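PDB 5G4I: phospholyase, which catalyses, with pyridoxal 5'-phosphate as cofactor, the elimination of phosphate from substrates such as phosphoethanolamine, on the scaffold of a class III transaminase. Local coordinates for residues P38-S43 / T50-K55; D300-G303 / M307-N310; R175-S180 / S231-G236. All coordinates share one frame; numbering follows the deposited sequence. Where two conformers were deposited one is given.

Interaction 1: residues P38-S43 / T50-K55; sequences PLELVS and TDAQGK
The side chain of E40 lies alongside the methyl of A52, with OE1 3.6 Å from A52 CB. With CG anti to the backbone N (chi1 -177°), the extended chain runs CG and the carboxylate past this methyl, CB starting beside it. V42 meets the same residue, its CG1 4.0 Å from A52 CB, and alanine is small enough to suit both neighbours. Cutting E40 back to an alanine is likely to leave the A52 methyl less covered and to take packing from L92 of the second subunit. The backbone forms the beta hairpin of strands 41-45 and 48-51, with a classic bulge, two residues (V42 and S43) set against the single T50. V42 N donates to T50 O at 2.9 Å, T50 N to S43 O. At the open end of the hairpin, beside the type I turn D51-G54, E40 O accepts a weak bond from A52 N (3.0 Å) and a CA-H...O contact from D51 CA at 3.1 Å. A CB on G54 would press on the carbonyl O of Q53. D51 OD1 accepts K55 N at 3.0 Å from above the carboxylate plane, while OD2 is hydrogen-bonded to Y57 OH. Water 1 accepts from both E40 N and Q53 NE2.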
ATOM      1  N   PRO A  38     -23.914   4.776  13.378  1.00 17.59           N
ATOM      2  CA  PRO A  38     -22.508   4.317  13.458  1.00 18.76           C
ATOM      3  C   PRO A  38     -22.057   4.101  14.900  1.00 17.77           C
ATOM      4  O   PRO A  38     -22.392   4.910  15.795  1.00 17.95           O
ATOM      5  CB  PRO A  38     -21.760   5.462  12.836  1.00 20.60           C
ATOM      6  CG  PRO A  38     -22.714   5.926  11.675  1.00 22.25           C
ATOM      7  CD  PRO A  38     -24.078   5.894  12.421  1.00 19.82           C
ATOM      8  N   LEU A  39     -21.223   3.089  15.138  1.00 16.54           N
ATOM      9  CA  LEU A  39     -20.741   2.725  16.451  1.00 16.91           C
ATOM     10  C   LEU A  39     -19.306   3.247  16.661  1.00 16.59           C
ATOM     11  O   LEU A  39     -18.464   2.969  15.756  1.00 17.41           O
ATOM     12  CB  LEU A  39     -20.650   1.167  16.680  1.00 21.96           C
ATOM     13  CG  LEU A  39     -21.870   0.364  17.022  1.00 28.11           C
ATOM     14  CD1 LEU A  39     -21.309  -1.063  17.257  1.00 25.44           C
ATOM     15  CD2 LEU A  39     -22.583   0.935  18.265  1.00 26.51           C
ATOM     16  N   GLU A  40     -19.026   3.888  17.813  1.00 14.96           N
ATOM     17  CA  GLU A  40     -17.720   4.383  18.190  1.00 14.67           C
ATOM     18  C   GLU A  40     -17.082   3.353  19.110  1.00 16.96           C
ATOM     19  O   GLU A  40     -17.485   3.162  20.277  1.00 17.02           O
ATOM     20  CB  GLU A  40     -17.768   5.778  18.899  1.00 16.45           C
ATOM     21  CG  GLU A  40     -16.399   6.331  19.226  1.00 15.28           C
ATOM     22  CD  GLU A  40     -16.393   7.691  19.916  1.00 19.45           C
ATOM     23  OE1 GLU A  40     -17.504   8.259  19.980  1.00 20.12           O
ATOM     24  OE2 GLU A  40     -15.335   8.070  20.477  1.00 19.56           O
ATOM     25  N   LEU A  41     -16.066   2.598  18.603  1.00 13.75           N
ATOM     26  CA  LEU A  41     -15.405   1.566  19.404  1.00 14.53           C
ATOM     27  C   LEU A  41     -14.113   2.060  19.943  1.00 14.90           C
ATOM     28  O   LEU A  41     -13.223   2.440  19.178  1.00 15.80           O
ATOM     29  CB  LEU A  41     -15.247   0.263  18.548  1.00 13.94           C
ATOM     30  CG  LEU A  41     -16.530  -0.429  18.133  1.00 14.82           C
ATOM     31  CD1 LEU A  41     -16.224  -1.725  17.400  1.00 16.13           C
ATOM     32  CD2 LEU A  41     -17.435  -0.753  19.328  1.00 16.92           C
ATOM     33  N   VAL A  42     -13.982   2.106  21.272  1.00 14.16           N
ATOM     34  CA  VAL A  42     -12.862   2.786  21.928  1.00 13.57           C
ATOM     35  C   VAL A  42     -11.759   1.890  22.492  1.00 14.02           C
ATOM     36  O   VAL A  42     -10.614   2.358  22.719  1.00 15.74           O
ATOM     37  CB  VAL A  42     -13.356   3.774  23.058  1.00 15.39           C
ATOM     38  CG1 VAL A  42     -14.331   4.765  22.426  1.00 15.43           C
ATOM     39  CG2 VAL A  42     -13.974   3.045  24.195  1.00 17.82           C
ATOM     40  N   SER A  43     -12.052   0.635  22.768  1.00 12.70           N
ATOM     41  CA  SER A  43     -11.069  -0.323  23.323  1.00 14.10           C
ATOM     42  C   SER A  43     -11.554  -1.718  23.033  1.00 13.77           C
ATOM     43  O   SER A  43     -12.741  -2.006  22.729  1.00 13.42           O
ATOM     44  CB  SER A  43     -10.850  -0.129  24.794  1.00 17.23           C
ATOM     45  OG  SER A  43     -12.026  -0.447  25.537  1.00 18.92           O
ATOM     46  N   THR A  50     -15.541  -2.572  23.366  1.00 13.35           N
ATOM     47  CA  THR A  50     -16.309  -1.635  24.202  1.00 15.45           C
ATOM     48  C   THR A  50     -16.525  -0.319  23.450  1.00 16.02           C
ATOM     49  O   THR A  50     -15.589   0.221  22.771  1.00 15.18           O
ATOM     50  CB  THR A  50     -15.579  -1.310  25.493  1.00 15.79           C
ATOM     51  OG1 THR A  50     -15.350  -2.522  26.229  1.00 18.64           O
ATOM     52  CG2 THR A  50     -16.436  -0.370  26.379  1.00 17.62           C
ATOM     53  N   ASP A  51     -17.781   0.118  23.386  1.00 14.57           N
ATOM     54  CA  ASP A  51     -18.203   1.408  22.761  1.00 14.95           C
ATOM     55  C   ASP A  51     -18.036   2.616  23.708  1.00 16.95           C
ATOM     56  O   ASP A  51     -17.660   2.435  24.844  1.00 17.42           O
ATOM     57  CB  ASP A  51     -19.574   1.324  22.002  1.00 16.35           C
ATOM     58  CG  ASP A  51     -20.836   1.357  22.900  1.00 16.86           C
ATOM     59  OD1 ASP A  51     -20.619   1.738  24.072  1.00 18.22           O
ATOM     60  OD2 ASP A  51     -21.944   0.994  22.372  1.00 19.00           O
ATOM     61  N   ALA A  52     -18.223   3.803  23.124  1.00 17.18           N
ATOM     62  CA  ALA A  52     -17.976   5.065  23.867  1.00 18.87           C
ATOM     63  C   ALA A  52     -18.995   5.210  25.036  1.00 21.39           C
ATOM     64  O   ALA A  52     -18.699   6.008  25.956  1.00 23.84           O
ATOM     65  CB  ALA A  52     -18.024   6.272  22.938  1.00 18.97           C
ATOM     66  N   GLN A  53     -20.118   4.528  24.970  1.00 22.17           N
ATOM     67  CA  GLN A  53     -21.110   4.505  26.097  1.00 23.62           C
ATOM     68  C   GLN A  53     -20.868   3.414  27.115  1.00 25.40           C
ATOM     69  O   GLN A  53     -21.624   3.293  28.095  1.00 24.39           O
ATOM     70  CB  GLN A  53     -22.519   4.343  25.545  1.00 23.78           C
ATOM     71  CG  GLN A  53     -23.031   5.461  24.621  1.00 27.89           C
ATOM     72  CD  GLN A  53     -22.285   5.723  23.281  1.00 31.60           C
ATOM     73  OE1 GLN A  53     -21.805   6.853  23.004  1.00 36.51           O
ATOM     74  NE2 GLN A  53     -22.154   4.697  22.475  1.00 30.84           N
ATOM     75  N   GLY A  54     -19.842   2.574  26.929  1.00 18.92           N
ATOM     76  CA  GLY A  54     -19.508   1.508  27.827  1.00 19.53           C
ATOM     77  C   GLY A  54     -20.169   0.146  27.564  1.00 18.75           C
ATOM     78  O   GLY A  54     -19.966  -0.784  28.332  1.00 21.91           O
ATOM     79  N   LYS A  55     -20.944   0.026  26.482  1.00 17.44           N
ATOM     80  CA  LYS A  55     -21.577  -1.289  26.117  1.00 18.40           C
ATOM     81  C   LYS A  55     -20.492  -2.220  25.574  1.00 16.71           C
ATOM     82  O   LYS A  55     -19.575  -1.754  24.755  1.00 17.78           O
ATOM     83  CB  LYS A  55     -22.675  -1.117  25.086  1.00 20.27           C
ATOM     84  CG  LYS A  55     -23.449  -2.359  24.665  1.00 23.97           C
ATOM     85  CD  LYS A  55     -24.719  -1.957  23.896  1.00 27.98           C
ATOM     86  CE  LYS A  55     -25.427  -3.132  23.150  1.00 32.47           C
ATOM     87  NZ  LYS A  55     -25.909  -4.097  24.116  1.00 32.40           N
TER
HETATM   88  O   HOH W   1     -21.049   4.825  19.928  1.00 22.92           O

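Interaction 2: residues D300-G303 / M307-N310; sequences DEFG and MFFN
F302 sits in the last turn of helix 296-305 and F308 on the extended chain that follows, their CA atoms 8.3 Å apart; both side chains leave to the same side and meet there. The bond from CA to CB of F308 points toward the helix; that of F302 does not, but its ring reaches across because CG is anti to the backbone N (chi1 -171°). The leading atom is F302 CE2, 3.8 Å from both F308 CB and F308 CG, with F308 CG in the plane of the F302 ring, at its edge. The edge of F302 is turned toward the face of F308, an offset edge-to-face pair with centroids 5.8 Å apart and planes at 60°. In this fold type I enzyme the loop after the helix leads into the cofactor site at the dimer interface: a pyridoxal phosphate, probably the one held by the second subunit, touches N310, and T311, next in sequence, is a cofactor-binding residue. The F308 side chain lies about 8 Å from a bound cofactor. Phenylalanine suits both places, since helix 120-135 supplies further apolar surface, I130 against F302 and L126 against F308. F309 O accepts from N150 ND2 of the second subunit.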
ATOM      1  N   ASP A 300      12.798 -14.441  -9.999  1.00 12.05           N
ATOM      2  CA  ASP A 300      14.048 -14.095 -10.644  0.50 12.79           C
ATOM      3  C   ASP A 300      13.806 -13.349 -11.999  1.00 12.39           C
ATOM      4  O   ASP A 300      14.452 -12.355 -12.278  1.00 13.04           O
ATOM      5  CB  ASP A 300      14.838 -15.402 -10.945  0.50 13.78           C
ATOM      6  CG  ASP A 300      16.217 -15.139 -11.641  0.50 15.13           C
ATOM      7  OD1 ASP A 300      17.041 -14.572 -11.002  0.50 17.18           O
ATOM      8  OD2 ASP A 300      16.440 -15.529 -12.827  0.50 17.43           O
ATOM      9  N   GLU A 301      12.844 -13.808 -12.805  1.00 12.48           N
ATOM     10  CA  GLU A 301      12.518 -13.199 -14.067  1.00 12.46           C
ATOM     11  C   GLU A 301      12.100 -11.730 -13.891  1.00 12.89           C
ATOM     12  O   GLU A 301      12.517 -10.813 -14.585  1.00 13.26           O
ATOM     13  CB  GLU A 301      11.449 -14.010 -14.815  1.00 13.26           C
ATOM     14  CG  GLU A 301      10.943 -13.342 -16.069  1.00 15.99           C
ATOM     15  CD  GLU A 301       9.811 -14.095 -16.716  1.00 18.12           C
ATOM     16  OE1 GLU A 301       8.967 -14.676 -16.054  1.00 18.00           O
ATOM     17  OE2 GLU A 301       9.798 -14.153 -17.941  1.00 26.64           O
ATOM     18  N   PHE A 302      11.174 -11.544 -12.904  1.00 11.40           N
ATOM     19  CA  PHE A 302      10.643 -10.175 -12.722  1.00 12.16           C
ATOM     20  C   PHE A 302      11.747  -9.219 -12.247  1.00 12.26           C
ATOM     21  O   PHE A 302      11.800  -8.046 -12.713  1.00 12.40           O
ATOM     22  CB  PHE A 302       9.457 -10.172 -11.683  1.00 10.94           C
ATOM     23  CG  PHE A 302       8.696  -8.862 -11.571  1.00 11.28           C
ATOM     24  CD1 PHE A 302       7.768  -8.468 -12.539  1.00 10.84           C
ATOM     25  CD2 PHE A 302       8.895  -8.007 -10.424  1.00 11.02           C
ATOM     26  CE1 PHE A 302       7.063  -7.278 -12.365  1.00 11.63           C
ATOM     27  CE2 PHE A 302       8.193  -6.826 -10.322  1.00 12.79           C
ATOM     28  CZ  PHE A 302       7.314  -6.464 -11.252  1.00 12.68           C
ATOM     29  N   GLY A 303      12.609  -9.672 -11.348  1.00 13.04           N
ATOM     30  CA  GLY A 303      13.752  -8.797 -10.897  1.00 13.15           C
ATOM     31  C   GLY A 303      14.824  -8.531 -11.936  1.00 13.31           C
ATOM     32  O   GLY A 303      15.407  -7.457 -11.946  1.00 16.59           O
ATOM     33  N   MET A 307      13.551  -2.728 -11.987  1.00 12.87           N
ATOM     34  CA  MET A 307      14.154  -2.262 -10.743  1.00 14.88           C
ATOM     35  C   MET A 307      13.034  -2.021  -9.697  1.00 13.21           C
ATOM     36  O   MET A 307      12.630  -0.908  -9.357  1.00 14.92           O
ATOM     37  CB  MET A 307      15.043  -1.006 -10.971  1.00 18.38           C
ATOM     38  CG  MET A 307      15.737  -0.508  -9.726  1.00 24.39           C
ATOM     39  SD  MET A 307      16.119  -1.549  -8.274  1.00 31.12           S
ATOM     40  CE  MET A 307      15.336  -0.290  -7.225  1.00 37.35           C
ATOM     41  N   PHE A 308      12.464  -3.139  -9.248  1.00 13.39           N
ATOM     42  CA  PHE A 308      11.284  -3.119  -8.364  1.00 12.60           C
ATOM     43  C   PHE A 308      11.683  -2.850  -6.910  1.00 13.26           C
ATOM     44  O   PHE A 308      12.535  -3.563  -6.348  1.00 13.67           O
ATOM     45  CB  PHE A 308      10.471  -4.456  -8.466  1.00 12.93           C
ATOM     46  CG  PHE A 308       9.239  -4.460  -7.561  1.00 13.11           C
ATOM     47  CD1 PHE A 308       8.124  -3.749  -7.930  1.00 13.80           C
ATOM     48  CD2 PHE A 308       9.290  -5.087  -6.313  1.00 16.35           C
ATOM     49  CE1 PHE A 308       7.017  -3.662  -7.034  1.00 15.21           C
ATOM     50  CE2 PHE A 308       8.220  -4.953  -5.417  1.00 14.14           C
ATOM     51  CZ  PHE A 308       7.130  -4.251  -5.792  1.00 15.13           C
ATOM     52  N   PHE A 309      10.959  -1.910  -6.262  1.00 12.51           N
ATOM     53  CA  PHE A 309      11.284  -1.521  -4.859  1.00 13.02           C
ATOM     54  C   PHE A 309      10.004  -0.920  -4.252  1.00 11.99           C
ATOM     55  O   PHE A 309       9.421  -0.004  -4.873  1.00 13.45           O
ATOM     56  CB  PHE A 309      12.508  -0.553  -4.799  1.00 13.27           C
ATOM     57  CG  PHE A 309      12.952  -0.157  -3.400  1.00 13.82           C
ATOM     58  CD1 PHE A 309      13.427  -1.091  -2.497  1.00 15.19           C
ATOM     59  CD2 PHE A 309      12.676   1.107  -2.961  1.00 15.93           C
ATOM     60  CE1 PHE A 309      13.722  -0.745  -1.151  1.00 15.23           C
ATOM     61  CE2 PHE A 309      13.079   1.538  -1.634  1.00 16.17           C
ATOM     62  CZ  PHE A 309      13.562   0.613  -0.743  1.00 16.61           C
ATOM     63  N   ASN A 310       9.674  -1.310  -3.007  1.00 12.13           N
ATOM     64  CA  ASN A 310       8.580  -0.825  -2.172  1.00 11.71           C
ATOM     65  C   ASN A 310       9.247  -0.355  -0.877  1.00 12.73           C
ATOM     66  O   ASN A 310       9.790  -1.164  -0.140  1.00 12.55           O
ATOM     67  CB  ASN A 310       7.570  -1.955  -2.039  1.00 12.38           C
ATOM     68  CG  ASN A 310       6.428  -1.666  -1.137  1.00 11.94           C
ATOM     69  OD1 ASN A 310       6.586  -0.985  -0.095  1.00 11.93           O
ATOM     70  ND2 ASN A 310       5.243  -2.179  -1.487  1.00 11.99           N
TER

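Interaction 3: residues R175-S180 / S231-G236; sequences RIPDVS and SGYIEG
One face of the Y233 ring is covered by P177, whose CD stands 3.6 Å above the ring plane and over its centre. The line from P177 CD to the ring centroid is 11° off the normal, a well-centred CH-pi contact, and P177 CG extends it toward the CB end of the ring, 3.7 Å from Y233 CD1. I176 comes in obliquely at the phenol end: its terminal CD1 is 3.7 Å from Y233 OH and 3.9 Å from Y233 CE2. The tyrosine is the first residue of helix 233-243, right after the N-cap position G232. CG anti to the backbone N (chi1 178°) sends the ring out from the helix to the loop that follows strand 171-174. Helix 187-207 packs against both partners, with S194 touching P177 and Y233 alike, so the contact joins that loop, the start of helix 233-243 and helix 187-207. Farther along the loop, D178 OD1 accepts from S180 N, an Asx turn, and also from S180 OG at 2.8 Å. Water 2 lies 2.7 Å from Y233 OH and also bonds weakly to R175 O, giving the buried hydroxyl a polar partner. The chemistry implies a contact held by shape and by CH-pi attraction: the CD hydrogens of proline, next to its nitrogen, are probably somewhat electron-poor, which would suit the electron-rich face of a phenol.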
ATOM      1  N   ARG A 175     -19.709 -17.265 -13.790  1.00 14.84           N
ATOM      2  CA  ARG A 175     -20.662 -17.672 -12.736  1.00 15.16           C
ATOM      3  C   ARG A 175     -20.112 -18.927 -12.091  1.00 14.42           C
ATOM      4  O   ARG A 175     -20.044 -20.009 -12.707  1.00 16.72           O
ATOM      5  CB  ARG A 175     -22.073 -17.955 -13.356  1.00 19.44           C
ATOM      6  CG  ARG A 175     -23.114 -18.356 -12.279  1.00 22.33           C
ATOM      7  CD  ARG A 175     -23.499 -17.285 -11.238  1.00 26.70           C
ATOM      8  NE  ARG A 175     -24.000 -16.060 -11.859  1.00 33.17           N
ATOM      9  CZ  ARG A 175     -25.207 -15.534 -11.752  1.00 46.93           C
ATOM     10  NH1 ARG A 175     -26.154 -16.082 -10.975  1.00 60.41           N
ATOM     11  NH2 ARG A 175     -25.479 -14.434 -12.440  1.00 52.62           N
ATOM     12  N   ILE A 176     -19.571 -18.780 -10.856  1.00 12.92           N
ATOM     13  CA  ILE A 176     -18.888 -19.918 -10.195  1.00 12.40           C
ATOM     14  C   ILE A 176     -19.985 -20.888  -9.669  1.00 12.28           C
ATOM     15  O   ILE A 176     -20.947 -20.407  -9.043  1.00 14.34           O
ATOM     16  CB  ILE A 176     -18.014 -19.380  -9.034  1.00 12.18           C
ATOM     17  CG1 ILE A 176     -16.966 -18.322  -9.461  1.00 11.76           C
ATOM     18  CG2 ILE A 176     -17.354 -20.503  -8.219  1.00 12.18           C
ATOM     19  CD1 ILE A 176     -15.823 -18.864 -10.320  1.00 12.03           C
ATOM     20  N   PRO A 177     -19.886 -22.189  -9.945  1.00 13.81           N
ATOM     21  CA  PRO A 177     -20.965 -23.141  -9.590  1.00 13.06           C
ATOM     22  C   PRO A 177     -21.063 -23.371  -8.052  1.00 14.35           C
ATOM     23  O   PRO A 177     -20.016 -23.472  -7.370  1.00 14.51           O
ATOM     24  CB  PRO A 177     -20.588 -24.412 -10.315  1.00 12.35           C
ATOM     25  CG  PRO A 177     -19.121 -24.319 -10.521  1.00 14.19           C
ATOM     26  CD  PRO A 177     -18.868 -22.861 -10.770  1.00 12.77           C
ATOM     27  N   ASP A 178     -22.313 -23.471  -7.554  1.00 15.13           N
ATOM     28  CA  ASP A 178     -22.591 -23.670  -6.156  1.00 13.93           C
ATOM     29  C   ASP A 178     -23.550 -24.925  -6.019  1.00 15.21           C
ATOM     30  O   ASP A 178     -24.634 -24.862  -6.576  1.00 18.85           O
ATOM     31  CB  ASP A 178     -23.233 -22.438  -5.554  1.00 15.15           C
ATOM     32  CG  ASP A 178     -23.476 -22.497  -4.006  1.00 14.20           C
ATOM     33  OD1 ASP A 178     -23.015 -23.410  -3.362  1.00 17.97           O
ATOM     34  OD2 ASP A 178     -24.145 -21.515  -3.562  1.00 16.93           O
ATOM     35  N   VAL A 179     -23.101 -25.958  -5.311  1.00 16.25           N
ATOM     36  CA  VAL A 179     -23.918 -27.214  -5.141  1.00 17.84           C
ATOM     37  C   VAL A 179     -24.869 -27.091  -3.966  1.00 22.96           C
ATOM     38  O   VAL A 179     -25.678 -28.030  -3.754  1.00 22.13           O
ATOM     39  CB  VAL A 179     -23.041 -28.487  -4.987  1.00 18.13           C
ATOM     40  CG1 VAL A 179     -22.079 -28.647  -6.152  1.00 18.47           C
ATOM     41  CG2 VAL A 179     -22.306 -28.547  -3.676  1.00 20.39           C
ATOM     42  N   SER A 180     -24.839 -25.979  -3.212  1.00 21.65           N
ATOM     43  CA  SER A 180     -25.743 -25.779  -2.033  1.00 25.01           C
ATOM     44  C   SER A 180     -27.195 -25.960  -2.414  1.00 27.03           C
ATOM     45  O   SER A 180     -27.720 -25.312  -3.320  1.00 27.13           O
ATOM     46  CB  SER A 180     -25.557 -24.368  -1.385  1.00 21.62           C
ATOM     47  OG  SER A 180     -24.242 -24.152  -0.905  1.00 22.58           O
ATOM     48  N   SER A 231     -16.532 -30.842  -6.903  1.00 16.79           N
ATOM     49  CA  SER A 231     -15.192 -31.337  -7.074  0.50 16.90           C
ATOM     50  C   SER A 231     -14.779 -31.274  -8.558  1.00 15.28           C
ATOM     51  O   SER A 231     -15.555 -31.731  -9.398  1.00 16.68           O
ATOM     52  CB  SER A 231     -15.069 -32.816  -6.624  0.50 20.65           C
ATOM     53  OG  SER A 231     -13.709 -33.168  -6.509  0.50 26.10           O
ATOM     54  N   GLY A 232     -13.554 -30.801  -8.849  1.00 14.24           N
ATOM     55  CA  GLY A 232     -12.986 -30.783 -10.217  1.00 14.36           C
ATOM     56  C   GLY A 232     -13.129 -29.432 -10.930  1.00 13.45           C
ATOM     57  O   GLY A 232     -12.567 -29.273 -11.994  1.00 14.62           O
ATOM     58  N   TYR A 233     -13.922 -28.494 -10.396  1.00 13.38           N
ATOM     59  CA  TYR A 233     -14.085 -27.209 -11.047  1.00 12.32           C
ATOM     60  C   TYR A 233     -12.778 -26.392 -11.049  1.00 11.88           C
ATOM     61  O   TYR A 233     -12.241 -26.025 -12.132  1.00 11.29           O
ATOM     62  CB  TYR A 233     -15.225 -26.381 -10.491  1.00 11.65           C
ATOM     63  CG  TYR A 233     -15.367 -24.983 -11.176  1.00 12.40           C
ATOM     64  CD1 TYR A 233     -15.942 -24.862 -12.417  1.00 12.67           C
ATOM     65  CD2 TYR A 233     -14.835 -23.841 -10.612  1.00 12.44           C
ATOM     66  CE1 TYR A 233     -16.079 -23.661 -13.100  1.00 12.22           C
ATOM     67  CE2 TYR A 233     -14.981 -22.607 -11.227  1.00 11.85           C
ATOM     68  CZ  TYR A 233     -15.587 -22.518 -12.494  1.00 11.68           C
ATOM     69  OH  TYR A 233     -15.738 -21.283 -13.127  1.00 12.59           O
ATOM     70  N   ILE A 234     -12.231 -26.138  -9.847  1.00 10.75           N
ATOM     71  CA  ILE A 234     -10.966 -25.381  -9.788  1.00 11.14           C
ATOM     72  C   ILE A 234      -9.827 -26.017 -10.572  1.00 11.36           C
ATOM     73  O   ILE A 234      -9.019 -25.392 -11.319  1.00 11.54           O
ATOM     74  CB  ILE A 234     -10.559 -25.043  -8.331  1.00 10.20           C
ATOM     75  CG1 ILE A 234     -11.634 -24.165  -7.680  1.00 11.82           C
ATOM     76  CG2 ILE A 234      -9.183 -24.420  -8.205  1.00 11.34           C
ATOM     77  CD1 ILE A 234     -11.774 -22.713  -8.251  1.00 12.12           C
ATOM     78  N   GLU A 235      -9.697 -27.360 -10.422  1.00 11.63           N
ATOM     79  CA  GLU A 235      -8.687 -28.102 -11.144  1.00 12.24           C
ATOM     80  C   GLU A 235      -8.871 -28.000 -12.686  1.00 11.51           C
ATOM     81  O   GLU A 235      -7.908 -27.835 -13.439  1.00 12.48           O
ATOM     82  CB  GLU A 235      -8.786 -29.596 -10.701  1.00 15.19           C
ATOM     83  CG  GLU A 235      -8.642 -29.830  -9.150  1.00 19.78           C
ATOM     84  CD  GLU A 235      -9.810 -29.581  -8.062  1.00 25.80           C
ATOM     85  OE1 GLU A 235     -10.821 -29.081  -8.053  1.00 21.14           O
ATOM     86  OE2 GLU A 235      -9.674 -30.010  -6.984  1.00 26.52           O
ATOM     87  N   GLY A 236     -10.117 -28.066 -13.106  1.00 11.98           N
ATOM     88  CA  GLY A 236     -10.454 -27.920 -14.564  1.00 12.85           C
ATOM     89  C   GLY A 236     -10.116 -26.514 -15.101  1.00 12.47           C
ATOM     90  O   GLY A 236      -9.650 -26.366 -16.261  1.00 12.25           O
TER
HETATM   91  O   HOH W   2     -17.788 -21.170 -14.852  1.00 16.25           O

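Overall arrangement
Interaction 3 is the buried one, made inside a single subunit, whereas interactions 1 and 2 are partly buried and both touch the second subunit. No secondary-structure element is common to them, and their nearest atoms are never closer than about 21 Å. Interactions 1 and 3 stand on opposite sides of the chain's centre. Chemistry follows place: 38-43 with 50-55, on the strand outermost within this chain, where L39 and L41 also hydrogen-bond to the second subunit's backbone, relies on backbone hydrogen bonds and a turn held by a carboxylate, while the other two rest on aromatic rings. Of these, interaction 2 pairs two phenylalanines near the cofactor, and interaction 3 sets a proline on a tyrosine whose hydroxyl keeps a water.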